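PDB 4WA0: possible adhesin from Caldicellulosiruptor kronotskyensis, which probably mediates attachment of this extremely thermophilic bacterium to cellulose, the chain being the C-terminal beta-helix domain of a longer tapirin. Local coordinates for residues I47-S52 and R74-V79; N69-R74 and T93-K98; A97-V102 and F116-S121; G103-L108 and D122-L127; S137-I142 and N159-C164. All blocks are in the same frame, centred on the assembly; numbering follows the deposited sequence.

Contact 1. Residues I47-S52 and R74-V79; sequences IDNLIS and RNIIYV
L50, I51 and S52 pair in parallel with I77, Y78 and V79, the short strands 50-52 and 76-79 running 4.7 Å apart at 9° to one another. They belong to consecutive turns of a parallel beta-helix, and the chain rounds a corner at R74 and N75, just before strand 76-79. Three backbone bonds zip the strands, among them S52 N to Y78 O at 2.8 Å, and two more hold the corner, from R74 N to I47 O and from N75 N to D48 O. L50 and I77 point into the helix core, where branched aliphatic groups fill space well; L50 CB lies 4.3 Å from I77 CG1. On the other face I51 reaches across with CG2 to Y78 CD1, 4.1 Å away, under the cover of helix 217-224, whose I222 touches both residues. At the exposed end of the corner a salt bridge joins R74 NH1 to D48 OD1 at 2.9 Å. The oxygen lies in the guanidinium plane, yet the nitrogen comes from well above the carboxylate plane; the arginine's NH2 goes on to N28. Asparagine suits the turn because its amide can accept and donate at once. N49 ND2 bonds to S30 OG. With CG beside the backbone N (chi1 -62°), buried N49 OD1 is gripped twice: I76 N at 3.2 Å comes in tilted from the carbonyl plane, and N75 ND2 at 2.9 Å sits in that plane on a lone pair.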
# COMPACT_ATOMS: atom_id res chain seq x y z
N ILE A 47 -7.72 0.99 -3.39
CA ILE A 47 -6.86 0.57 -4.47
C ILE A 47 -6.92 -0.89 -4.74
O ILE A 47 -7.52 -1.67 -3.98
CB ILE A 47 -5.38 1.00 -4.20
CG1 ILE A 47 -4.85 0.33 -2.92
CG2 ILE A 47 -5.30 2.53 -4.20
CD1 ILE A 47 -3.46 0.74 -2.52
N ASP A 48 -6.33 -1.31 -5.85
CA ASP A 48 -6.37 -2.70 -6.20
C ASP A 48 -5.28 -3.51 -5.54
O ASP A 48 -5.56 -4.59 -5.03
CB ASP A 48 -6.18 -2.89 -7.71
CG ASP A 48 -7.34 -2.31 -8.54
OD1 ASP A 48 -8.50 -2.50 -8.19
OD2 ASP A 48 -7.11 -1.70 -9.62
N ASN A 49 -4.05 -3.03 -5.54
CA ASN A 49 -3.00 -3.81 -4.92
C ASN A 49 -2.07 -2.81 -4.19
O ASN A 49 -1.92 -1.68 -4.67
CB ASN A 49 -2.18 -4.49 -5.96
CG ASN A 49 -2.97 -5.48 -6.80
OD1 ASN A 49 -3.26 -6.60 -6.36
ND2 ASN A 49 -3.36 -5.05 -7.99
N LEU A 50 -1.40 -3.30 -3.16
CA LEU A 50 -0.42 -2.52 -2.38
C LEU A 50 0.81 -3.40 -2.13
O LEU A 50 0.71 -4.43 -1.42
CB LEU A 50 -1.06 -2.08 -1.06
CG LEU A 50 -0.25 -1.36 -0.01
CD1 LEU A 50 0.25 -0.06 -0.60
CD2 LEU A 50 -1.08 -1.17 1.23
N ILE A 51 1.91 -3.09 -2.80
CA ILE A 51 3.08 -3.96 -2.83
C ILE A 51 4.31 -3.30 -2.29
O ILE A 51 4.68 -2.25 -2.83
CB ILE A 51 3.35 -4.46 -4.27
CG1 ILE A 51 2.11 -5.18 -4.75
CG2 ILE A 51 4.62 -5.33 -4.40
CD1 ILE A 51 2.03 -5.39 -6.22
N SER A 52 4.92 -3.96 -1.30
CA SER A 52 6.24 -3.58 -0.84
C SER A 52 7.24 -4.73 -0.92
O SER A 52 6.99 -5.78 -0.35
CB SER A 52 6.23 -3.08 0.56
OG SER A 52 7.57 -2.76 1.00
N ARG A 74 -8.41 -4.09 -2.94
CA ARG A 74 -9.38 -4.98 -3.56
C ARG A 74 -8.80 -6.33 -3.88
O ARG A 74 -9.57 -7.30 -4.02
CB ARG A 74 -9.97 -4.36 -4.83
CG ARG A 74 -10.73 -3.06 -4.62
CD ARG A 74 -11.09 -2.55 -6.01
NE ARG A 74 -11.63 -1.22 -5.93
CZ ARG A 74 -11.15 -0.14 -6.55
NH1 ARG A 74 -10.15 -0.19 -7.39
NH2 ARG A 74 -11.82 1.00 -6.40
N ASN A 75 -7.51 -6.41 -4.07
CA ASN A 75 -6.84 -7.62 -4.39
C ASN A 75 -5.76 -7.90 -3.33
O ASN A 75 -6.10 -8.35 -2.26
CB ASN A 75 -6.37 -7.63 -5.87
CG ASN A 75 -5.85 -8.97 -6.24
OD1 ASN A 75 -6.45 -9.98 -5.84
ND2 ASN A 75 -4.75 -9.03 -6.96
N ILE A 76 -4.50 -7.60 -3.60
CA ILE A 76 -3.39 -8.09 -2.80
C ILE A 76 -2.61 -6.99 -2.07
O ILE A 76 -2.30 -5.99 -2.64
CB ILE A 76 -2.41 -8.91 -3.68
CG1 ILE A 76 -3.10 -10.20 -4.19
CG2 ILE A 76 -1.10 -9.18 -2.95
CD1 ILE A 76 -2.41 -10.95 -5.32
N ILE A 77 -2.32 -7.22 -0.79
CA ILE A 77 -1.27 -6.52 -0.04
C ILE A 77 -0.09 -7.55 -0.02
O ILE A 77 -0.23 -8.65 0.56
CB ILE A 77 -1.71 -6.15 1.40
CG1 ILE A 77 -2.89 -5.15 1.37
CG2 ILE A 77 -0.55 -5.53 2.18
CD1 ILE A 77 -3.34 -4.65 2.67
N TYR A 78 1.05 -7.13 -0.52
CA TYR A 78 2.22 -7.96 -0.51
C TYR A 78 3.30 -7.26 0.24
O TYR A 78 3.63 -6.16 -0.09
CB TYR A 78 2.65 -8.30 -1.92
CG TYR A 78 3.96 -9.07 -2.05
CD1 TYR A 78 5.17 -8.46 -1.85
CD2 TYR A 78 3.97 -10.39 -2.46
CE1 TYR A 78 6.40 -9.14 -2.03
CE2 TYR A 78 5.18 -11.09 -2.59
CZ TYR A 78 6.37 -10.46 -2.34
OH TYR A 78 7.60 -11.05 -2.51
N VAL A 79 3.85 -7.93 1.24
CA VAL A 79 4.98 -7.37 2.02
C VAL A 79 6.08 -8.40 2.04
O VAL A 79 5.93 -9.48 2.62
CB VAL A 79 4.54 -7.01 3.43
CG1 VAL A 79 5.69 -6.36 4.22
CG2 VAL A 79 3.34 -6.06 3.40

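Contact 2. Residues N69-R74 and T93-K98; sequences NNIVVR and TNIDAK
N69 and T93 lie side by side at the start of two parallel strands, 69-73 and 93-97, and point the same way from the sheet. The asparagine can be followed outward. Its CB is 4.0 Å from T93 OG1, and with CG beside the backbone N (chi1 -61°) the amide turns so that ND2 approaches the same hydroxyl at 3.0 Å. That bond is nearly straight (165°), with OG1 in the amide plane. ND2 also reaches N59 O, while OD1 accepts from A43 N, so both ends of this buried amide are satisfied. A threonine fits beside it because its oxygen takes this N-H and a bond with Q60 NE2. Further along the same face the residues turn apolar: I71 CG2 faces I95 CG2 at 4.4 Å, and V73 CB meets A97 CB at 4.1 Å, with an alanine where I77 presses close. The opposite face carries N70, V72, N94 and D96, polar groups mixed with one valine, as expected of an outer surface. These strands are neighbouring rungs of one wall of the beta-helix: strand 44-47 bonds beyond the first, strand 112-116 lies beyond the second, and I58 of strand 56-58, on another wall, touches I71 and I95.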
# COMPACT_ATOMS: atom_id res chain seq x y z
N ASN A 69 -6.14 5.99 9.48
CA ASN A 69 -5.80 5.32 8.23
C ASN A 69 -6.97 4.45 7.90
O ASN A 69 -7.47 3.69 8.77
CB ASN A 69 -4.57 4.48 8.44
CG ASN A 69 -3.37 5.29 8.84
OD1 ASN A 69 -2.98 6.27 8.19
ND2 ASN A 69 -2.76 4.91 9.99
N ASN A 70 -7.33 4.48 6.64
CA ASN A 70 -8.42 3.64 6.15
C ASN A 70 -8.02 3.10 4.77
O ASN A 70 -8.15 3.76 3.74
CB ASN A 70 -9.65 4.50 6.07
CG ASN A 70 -10.90 3.72 5.78
OD1 ASN A 70 -10.93 2.53 5.98
ND2 ASN A 70 -12.00 4.45 5.49
N ILE A 71 -7.51 1.87 4.77
CA ILE A 71 -6.79 1.31 3.63
C ILE A 71 -7.64 0.18 3.13
O ILE A 71 -7.82 -0.80 3.85
CB ILE A 71 -5.37 0.91 4.03
CG1 ILE A 71 -4.55 2.18 4.36
CG2 ILE A 71 -4.74 0.06 2.96
CD1 ILE A 71 -3.27 1.90 5.04
N VAL A 72 -8.15 0.29 1.91
CA VAL A 72 -8.94 -0.76 1.33
C VAL A 72 -8.26 -1.17 0.04
O VAL A 72 -7.93 -0.31 -0.79
CB VAL A 72 -10.39 -0.28 1.02
CG1 VAL A 72 -11.15 -1.31 0.24
CG2 VAL A 72 -11.11 0.19 2.30
N VAL A 73 -7.99 -2.48 -0.05
CA VAL A 73 -7.21 -3.09 -1.11
C VAL A 73 -8.05 -4.22 -1.67
O VAL A 73 -8.37 -5.19 -0.97
CB VAL A 73 -5.85 -3.57 -0.60
CG1 VAL A 73 -5.08 -4.22 -1.75
CG2 VAL A 73 -5.02 -2.42 0.05
N ARG A 74 -8.41 -4.09 -2.94
CA ARG A 74 -9.38 -4.98 -3.56
C ARG A 74 -8.80 -6.33 -3.88
O ARG A 74 -9.57 -7.30 -4.02
CB ARG A 74 -9.97 -4.36 -4.83
CG ARG A 74 -10.73 -3.06 -4.62
CD ARG A 74 -11.09 -2.55 -6.01
NE ARG A 74 -11.63 -1.22 -5.93
CZ ARG A 74 -11.15 -0.14 -6.55
NH1 ARG A 74 -10.15 -0.19 -7.39
NH2 ARG A 74 -11.82 1.00 -6.40
N THR A 93 -6.06 2.34 12.69
CA THR A 93 -5.55 1.85 11.40
C THR A 93 -6.45 0.76 10.92
O THR A 93 -6.46 -0.36 11.44
CB THR A 93 -4.10 1.36 11.50
OG1 THR A 93 -3.28 2.50 11.71
CG2 THR A 93 -3.60 0.74 10.17
N ASN A 94 -7.30 1.07 9.96
CA ASN A 94 -8.23 0.08 9.44
C ASN A 94 -7.77 -0.42 8.08
O ASN A 94 -7.40 0.40 7.22
CB ASN A 94 -9.56 0.72 9.27
CG ASN A 94 -10.03 1.32 10.59
OD1 ASN A 94 -10.12 0.62 11.57
ND2 ASN A 94 -10.24 2.63 10.62
N ILE A 95 -7.74 -1.72 7.90
CA ILE A 95 -7.19 -2.33 6.67
C ILE A 95 -8.18 -3.37 6.26
O ILE A 95 -8.45 -4.26 7.05
CB ILE A 95 -5.83 -2.95 6.82
CG1 ILE A 95 -4.80 -1.98 7.42
CG2 ILE A 95 -5.36 -3.44 5.49
CD1 ILE A 95 -3.41 -2.51 7.55
N ASP A 96 -8.65 -3.33 5.03
CA ASP A 96 -9.58 -4.33 4.53
C ASP A 96 -9.07 -4.78 3.18
O ASP A 96 -9.10 -3.95 2.24
CB ASP A 96 -10.96 -3.67 4.43
CG ASP A 96 -12.04 -4.64 4.07
OD1 ASP A 96 -11.81 -5.43 3.14
OD2 ASP A 96 -13.17 -4.55 4.67
N ALA A 97 -8.50 -6.01 3.12
CA ALA A 97 -7.87 -6.58 1.93
C ALA A 97 -8.42 -7.93 1.59
O ALA A 97 -8.74 -8.71 2.47
CB ALA A 97 -6.34 -6.68 2.06
N LYS A 98 -8.48 -8.27 0.31
CA LYS A 98 -8.85 -9.62 -0.05
C LYS A 98 -7.72 -10.57 0.35
O LYS A 98 -7.97 -11.57 0.99
CB LYS A 98 -9.16 -9.73 -1.56
CG LYS A 98 -9.55 -11.11 -2.03
CD LYS A 98 -9.99 -11.01 -3.48
CE LYS A 98 -9.97 -12.36 -4.16
NZ LYS A 98 -8.61 -12.96 -4.25
O HOH W 1 -11.03 -5.32 0.32

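Contact 3. Residues A97-V102 and F116-S121; sequences AKTIYV and FVQLFS
I100 and F116 meet obliquely in the core of the beta-helix, where strands 99-102 and 119-121 run parallel, 4.8 Å apart, just after the corner of two successive turns. The isoleucine lays its CG2 methyl over one face of the phenyl ring in a CH-pi contact, 3.6 Å from the ring centroid and 16° off the normal. With CG1 anti to the backbone N (chi1 -180°), CG2 takes the crowded position between N and carbonyl carbon, and CD1 extends to F116 CZ at 3.9 Å. A97 CB approaches the same ring from its edge, 3.9 Å from F116 CD1; the small methyl lets that edge come close, F116 CG being set beside its backbone N (chi1 -57°). The ring thus offers a face to I100 and an edge to A97. On the outer face Y101 and F120 cross at about a right angle, Y101 CD1 lying 4.0 Å from F120 CB. The tyrosine ring also meets that of Y78 on the preceding turn, and its OH bonds to D122. Backbone bonds run the length of the pairing, from V117 N to A97 O at the corner through to V102 N and F120 O. T99 and Q118 lie alongside each other, pointing the same way. The glutamine stretches out beyond CG and hands one N-H to the threonine: Q118 NE2 to T99 OG1 is 2.9 Å, nearly straight, with the hydroxyl oxygen in the amide plane.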
# COMPACT_ATOMS: atom_id res chain seq x y z
N ALA A 97 -8.50 -6.01 3.12
CA ALA A 97 -7.87 -6.58 1.93
C ALA A 97 -8.42 -7.93 1.59
O ALA A 97 -8.74 -8.71 2.47
CB ALA A 97 -6.34 -6.68 2.06
N LYS A 98 -8.48 -8.27 0.31
CA LYS A 98 -8.85 -9.62 -0.05
C LYS A 98 -7.72 -10.57 0.35
O LYS A 98 -7.97 -11.57 0.99
CB LYS A 98 -9.16 -9.73 -1.56
CG LYS A 98 -9.55 -11.11 -2.03
CD LYS A 98 -9.99 -11.01 -3.48
CE LYS A 98 -9.97 -12.36 -4.16
NZ LYS A 98 -8.61 -12.96 -4.25
N THR A 99 -6.50 -10.28 -0.04
CA THR A 99 -5.38 -11.28 0.13
C THR A 99 -4.25 -10.49 0.75
O THR A 99 -4.00 -9.39 0.32
CB THR A 99 -4.92 -11.87 -1.15
OG1 THR A 99 -5.98 -12.60 -1.82
CG2 THR A 99 -3.69 -12.79 -0.97
N ILE A 100 -3.68 -10.96 1.86
CA ILE A 100 -2.45 -10.32 2.40
C ILE A 100 -1.38 -11.40 2.52
O ILE A 100 -1.68 -12.50 3.02
CB ILE A 100 -2.70 -9.56 3.72
CG1 ILE A 100 -1.42 -8.91 4.26
CG2 ILE A 100 -3.36 -10.43 4.83
CD1 ILE A 100 -1.62 -7.83 5.25
N TYR A 101 -0.16 -11.10 2.07
CA TYR A 101 0.96 -11.96 2.28
C TYR A 101 2.03 -11.15 2.98
O TYR A 101 2.33 -10.05 2.52
CB TYR A 101 1.50 -12.42 0.92
CG TYR A 101 2.87 -13.03 1.00
CD1 TYR A 101 3.04 -14.32 1.61
CD2 TYR A 101 4.02 -12.32 0.67
CE1 TYR A 101 4.31 -14.85 1.78
CE2 TYR A 101 5.30 -12.89 0.79
CZ TYR A 101 5.44 -14.13 1.37
OH TYR A 101 6.72 -14.67 1.50
N VAL A 102 2.62 -11.71 4.04
CA VAL A 102 3.75 -11.11 4.74
C VAL A 102 4.82 -12.18 4.86
O VAL A 102 4.60 -13.24 5.48
CB VAL A 102 3.34 -10.55 6.09
CG1 VAL A 102 4.46 -9.90 6.83
CG2 VAL A 102 2.26 -9.48 5.96
N PHE A 116 -9.40 -9.44 6.55
CA PHE A 116 -8.74 -10.15 5.45
C PHE A 116 -9.62 -11.30 5.02
O PHE A 116 -10.11 -12.05 5.85
CB PHE A 116 -7.38 -10.63 5.87
CG PHE A 116 -6.48 -9.49 6.38
CD1 PHE A 116 -6.21 -8.41 5.56
CD2 PHE A 116 -5.92 -9.50 7.66
CE1 PHE A 116 -5.43 -7.35 6.02
CE2 PHE A 116 -5.11 -8.48 8.11
CZ PHE A 116 -4.87 -7.39 7.29
N VAL A 117 -9.77 -11.50 3.72
CA VAL A 117 -10.34 -12.74 3.23
C VAL A 117 -9.37 -13.88 3.38
O VAL A 117 -9.73 -14.92 3.99
CB VAL A 117 -10.90 -12.59 1.80
CG1 VAL A 117 -11.42 -13.92 1.30
CG2 VAL A 117 -11.92 -11.49 1.70
N GLN A 118 -8.13 -13.74 2.87
CA GLN A 118 -7.10 -14.75 3.04
C GLN A 118 -5.83 -14.08 3.45
O GLN A 118 -5.46 -13.02 2.94
CB GLN A 118 -6.94 -15.67 1.86
CG GLN A 118 -6.82 -15.02 0.56
CD GLN A 118 -6.71 -15.99 -0.62
OE1 GLN A 118 -7.00 -17.20 -0.53
NE2 GLN A 118 -6.32 -15.44 -1.75
N LEU A 119 -5.22 -14.66 4.46
CA LEU A 119 -3.96 -14.22 5.05
C LEU A 119 -2.92 -15.33 4.94
O LEU A 119 -3.15 -16.51 5.30
CB LEU A 119 -4.21 -13.88 6.53
CG LEU A 119 -3.03 -13.32 7.31
CD1 LEU A 119 -3.51 -12.39 8.37
CD2 LEU A 119 -2.14 -14.42 7.90
N PHE A 120 -1.72 -14.94 4.52
CA PHE A 120 -0.58 -15.87 4.45
C PHE A 120 0.59 -15.22 5.07
O PHE A 120 0.97 -14.12 4.60
CB PHE A 120 -0.24 -16.19 3.01
CG PHE A 120 -1.31 -16.93 2.28
CD1 PHE A 120 -2.32 -16.26 1.63
CD2 PHE A 120 -1.31 -18.32 2.27
CE1 PHE A 120 -3.33 -16.95 1.01
CE2 PHE A 120 -2.33 -19.02 1.65
CZ PHE A 120 -3.35 -18.32 1.05
N SER A 121 1.16 -15.82 6.12
CA SER A 121 2.33 -15.31 6.77
C SER A 121 3.32 -16.43 6.86
O SER A 121 2.96 -17.58 7.25
CB SER A 121 2.05 -14.77 8.16
OG SER A 121 3.27 -14.71 8.90

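Contact 4. Residues G103-L108 and D122-L127; sequences GQEMQL and DSNVKL
N124 ND2 donates to E105 OE2 at 2.7 Å, an almost straight bond (175°) that meets the anti lone pair of the carboxylate and lies in the plane of the asparagine amide. The two side chains run side by side in the same direction, their flat ends turned 76° apart; a bend in the glutamate chain at chi2 (-146°) brings OE2 to the amide. The modelled conformer of Q107 also brings NE2 to the other oxygen, E105 OE1, but with a second conformer present this bond is less certain. N124 OD1 accepts from T145 N on the next turn, so the asparagine links neighbouring coils on both sides, a task its two-ended amide suits. Nearer the start, a water spans G103 O and D122 OD2, at 3.2 Å from each, while D122 OD2 also bonds to Y101 OH. Past the turns the chain settles into parallel strands 106-108 and 125-128, with K126 N to M106 O at 2.8 Å. Their inner sides are apolar: selenomethionine M106 rests its CB 4.1 Å from V125 CG2, and L108 CD1 lies at the same distance from L127 CG. The strands belong to one wall of the beta-helix, between strands 83-85 and 145-149, while V132 of strand 132-136 touches both leucines inside the coil.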
# COMPACT_ATOMS: atom_id res chain seq x y z
N GLY A 103 6.02 -11.85 4.37
CA GLY A 103 7.13 -12.80 4.35
C GLY A 103 7.78 -12.99 5.69
O GLY A 103 8.26 -14.08 5.97
N GLN A 104 7.85 -11.95 6.50
CA GLN A 104 8.37 -12.03 7.88
C GLN A 104 7.19 -11.74 8.85
O GLN A 104 6.14 -12.32 8.70
CB GLN A 104 9.59 -11.15 8.03
CG GLN A 104 10.72 -11.58 7.09
CD GLN A 104 11.97 -10.66 7.04
OE1 GLN A 104 12.82 -10.80 6.18
NE2 GLN A 104 12.08 -9.78 7.96
N GLU A 105 7.39 -10.94 9.86
CA GLU A 105 6.45 -10.82 10.94
C GLU A 105 5.37 -9.79 10.64
O GLU A 105 5.66 -8.79 9.91
CB GLU A 105 7.19 -10.40 12.15
CG GLU A 105 7.99 -11.57 12.73
CD GLU A 105 8.02 -11.42 14.21
OE1 GLU A 105 8.04 -10.25 14.67
OE2 GLU A 105 7.99 -12.43 14.93
N MSE A 106 4.13 -10.09 11.01
CA MSE A 106 3.02 -9.13 10.97
C MSE A 106 2.80 -8.66 12.36
O MSE A 106 2.40 -9.46 13.21
CB MSE A 106 1.74 -9.72 10.41
CG MSE A 106 0.69 -8.61 10.38
SE MSE A 106 -1.02 -9.17 9.59
CE MSE A 106 -0.52 -10.48 8.18
N GLN A 107 3.07 -7.38 12.64
CA GLN A 107 2.96 -6.83 13.99
C GLN A 107 1.91 -5.72 14.02
O GLN A 107 2.12 -4.67 13.38
CB GLN A 107 4.31 -6.32 14.47
CG GLN A 107 5.23 -7.44 14.93
CD GLN A 107 6.55 -6.93 15.47
OE1 GLN A 107 6.64 -5.83 15.98
NE2 GLN A 107 7.59 -7.74 15.35
N LEU A 108 0.76 -5.94 14.66
CA LEU A 108 -0.34 -4.99 14.63
C LEU A 108 -0.49 -4.43 16.04
O LEU A 108 -1.03 -5.10 16.91
CB LEU A 108 -1.62 -5.59 14.15
CG LEU A 108 -1.59 -6.33 12.79
CD1 LEU A 108 -2.97 -6.84 12.41
CD2 LEU A 108 -1.02 -5.47 11.69
N ASP A 122 4.57 -16.12 6.55
CA ASP A 122 5.66 -17.11 6.61
C ASP A 122 6.32 -17.12 7.98
O ASP A 122 7.25 -17.90 8.22
CB ASP A 122 6.69 -16.92 5.47
CG ASP A 122 6.15 -17.32 4.13
OD1 ASP A 122 5.14 -18.08 4.08
OD2 ASP A 122 6.82 -16.93 3.12
N SER A 123 5.78 -16.33 8.92
CA SER A 123 6.33 -16.22 10.26
C SER A 123 5.20 -15.98 11.27
O SER A 123 4.13 -16.61 11.19
CB SER A 123 7.45 -15.14 10.25
OG SER A 123 8.07 -15.00 11.51
N ASN A 124 5.43 -15.13 12.24
CA ASN A 124 4.47 -14.86 13.28
C ASN A 124 3.53 -13.72 12.91
O ASN A 124 3.89 -12.75 12.20
CB ASN A 124 5.20 -14.52 14.54
CG ASN A 124 6.29 -15.53 14.87
OD1 ASN A 124 6.04 -16.76 14.95
ND2 ASN A 124 7.45 -15.04 15.12
N VAL A 125 2.33 -13.78 13.52
CA VAL A 125 1.34 -12.73 13.46
C VAL A 125 1.04 -12.30 14.90
O VAL A 125 0.56 -13.10 15.64
CB VAL A 125 0.07 -13.11 12.69
CG1 VAL A 125 -0.96 -12.00 12.71
CG2 VAL A 125 0.43 -13.52 11.27
N LYS A 126 1.41 -11.09 15.27
CA LYS A 126 1.32 -10.56 16.64
C LYS A 126 0.37 -9.37 16.66
O LYS A 126 0.59 -8.42 15.91
CB LYS A 126 2.69 -10.19 17.12
CG LYS A 126 2.60 -9.71 18.53
CD LYS A 126 3.92 -9.28 19.09
CE LYS A 126 3.63 -8.60 20.44
NZ LYS A 126 4.91 -8.44 21.16
N LEU A 127 -0.73 -9.51 17.39
CA LEU A 127 -1.65 -8.38 17.65
C LEU A 127 -1.53 -8.02 19.12
O LEU A 127 -1.63 -8.90 19.95
CB LEU A 127 -3.07 -8.74 17.39
CG LEU A 127 -3.45 -8.90 15.93
CD1 LEU A 127 -3.00 -10.22 15.48
CD2 LEU A 127 -4.98 -8.95 15.89
O HOH W 2 9.60 -15.36 3.38

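Contact 5. Residues S137-I142 and N159-C164; sequences STLASI and NSAVYC
Strands 139-142 and 161-164 are adjacent parallel rungs on one wall of the beta-helix, 4.7 Å apart and only 4° from parallel. Alternating backbone bonds join them, from A161 N to T138 O at 2.9 Å through Y163 N to A140 O and on to I142 N and Y163 O. Inside the coil A140 CB faces both methyls of V162, CG1 and CG2, each 4.1 Å away; the short alanine lets the valine methyls pack close to the backbone. Beyond it I142 CD1 touches C164 SG at 4.0 Å, with L119 of the preceding rung on the isoleucine's flank and L185 of the following rung on the cysteine. The outer face carries the tyrosine. With CG placed beside its backbone N (chi1 -59°), the Y163 ring turns its edge to the neighbouring strand, so that L139 CD1 meets it at CE1, 4.0 Å away, and A140 O lies in the ring plane, 3.5 Å from CD1. The ring also stacks on Y184 and meets F210, while S141 OG bonds to P213 O. Thus the pairing is held by main-chain hydrogen bonds, and its side chains add dispersion forces and the edge contact of the Y163 ring with A140 O, with no charged pair between the two strands.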
# COMPACT_ATOMS: atom_id res chain seq x y z
N SER A 137 -11.93 -13.93 7.00
CA SER A 137 -13.24 -14.42 6.52
C SER A 137 -13.21 -15.80 5.90
O SER A 137 -14.26 -16.51 6.00
CB SER A 137 -13.96 -13.33 5.66
OG SER A 137 -13.40 -13.18 4.44
N THR A 138 -12.11 -16.18 5.25
CA THR A 138 -12.04 -17.48 4.54
C THR A 138 -10.87 -18.41 4.94
O THR A 138 -11.05 -19.59 5.24
CB THR A 138 -12.12 -17.23 3.01
OG1 THR A 138 -13.32 -16.52 2.74
CG2 THR A 138 -12.11 -18.47 2.21
N LEU A 139 -9.64 -17.87 4.89
CA LEU A 139 -8.47 -18.68 5.03
C LEU A 139 -7.30 -17.94 5.64
O LEU A 139 -7.06 -16.75 5.34
CB LEU A 139 -8.11 -19.17 3.66
CG LEU A 139 -6.87 -19.98 3.37
CD1 LEU A 139 -7.08 -21.35 3.97
CD2 LEU A 139 -6.64 -20.24 1.88
N ALA A 140 -6.54 -18.63 6.48
CA ALA A 140 -5.27 -18.05 6.98
C ALA A 140 -4.29 -19.20 7.17
O ALA A 140 -4.65 -20.33 7.58
CB ALA A 140 -5.44 -17.25 8.27
N SER A 141 -3.08 -18.92 6.80
CA SER A 141 -1.96 -19.82 6.91
C SER A 141 -0.83 -19.04 7.53
O SER A 141 -0.26 -18.10 6.88
CB SER A 141 -1.61 -20.33 5.50
OG SER A 141 -0.48 -21.17 5.53
N ILE A 142 -0.48 -19.45 8.77
CA ILE A 142 0.50 -18.76 9.60
C ILE A 142 1.53 -19.77 10.03
O ILE A 142 1.23 -20.63 10.85
CB ILE A 142 -0.18 -18.08 10.81
CG1 ILE A 142 -1.25 -17.09 10.30
CG2 ILE A 142 0.86 -17.50 11.76
CD1 ILE A 142 -2.15 -16.52 11.36
N ASN A 159 -17.23 -20.75 8.70
CA ASN A 159 -16.65 -21.70 7.75
C ASN A 159 -15.27 -21.40 7.25
O ASN A 159 -14.80 -22.03 6.29
CB ASN A 159 -17.65 -21.91 6.62
CG ASN A 159 -18.96 -22.40 7.17
OD1 ASN A 159 -18.98 -23.44 7.83
ND2 ASN A 159 -20.02 -21.59 7.05
N SER A 160 -14.57 -20.49 7.95
CA SER A 160 -13.19 -20.15 7.59
C SER A 160 -12.31 -21.37 7.95
O SER A 160 -12.78 -22.31 8.61
CB SER A 160 -12.71 -18.86 8.29
OG SER A 160 -12.74 -19.03 9.69
N ALA A 161 -11.08 -21.40 7.45
CA ALA A 161 -10.07 -22.43 7.73
C ALA A 161 -8.78 -21.70 8.06
O ALA A 161 -8.25 -20.87 7.26
CB ALA A 161 -9.87 -23.32 6.52
N VAL A 162 -8.26 -21.96 9.26
CA VAL A 162 -7.08 -21.22 9.70
C VAL A 162 -6.05 -22.21 10.18
O VAL A 162 -6.40 -23.06 11.01
CB VAL A 162 -7.47 -20.31 10.86
CG1 VAL A 162 -6.23 -19.75 11.48
CG2 VAL A 162 -8.41 -19.23 10.36
N TYR A 163 -4.82 -22.10 9.74
CA TYR A 163 -3.77 -23.08 10.04
C TYR A 163 -2.60 -22.32 10.65
O TYR A 163 -2.15 -21.41 10.01
CB TYR A 163 -3.33 -23.72 8.78
CG TYR A 163 -4.40 -24.46 7.96
CD1 TYR A 163 -5.25 -23.76 7.16
CD2 TYR A 163 -4.53 -25.88 8.01
CE1 TYR A 163 -6.21 -24.40 6.42
CE2 TYR A 163 -5.47 -26.53 7.25
CZ TYR A 163 -6.31 -25.78 6.46
OH TYR A 163 -7.30 -26.38 5.72
N CYS A 164 -2.20 -22.64 11.88
CA CYS A 164 -1.09 -21.92 12.60
C CYS A 164 -0.22 -22.96 13.27
O CYS A 164 -0.68 -24.01 13.68
CB CYS A 164 -1.46 -20.85 13.71
SG CYS A 164 -2.95 -19.92 13.38

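How the contacts relate
All five contacts join successive coils of a single beta-helix; contacts 3 and 4 join the same pair of coils on two different walls, their centres about 11 Å apart. Contacts 1 and 2 share R74 at a corner, their centres about 10 Å apart, and contacts 2 and 3 share A97 and K98 at the next. Contacts 1, 3 and 5 lie along one wall: I77 O accepts from Y101 N at 2.9 Å, and S141 N donates to L119 O at 2.8 Å. Contact 4 packs against contact 5 inside, V125 CG2 lying 4.0 Å from I142 CD1. None of them borders the magnesium site formed by D239, V241, S243, L246 and E275.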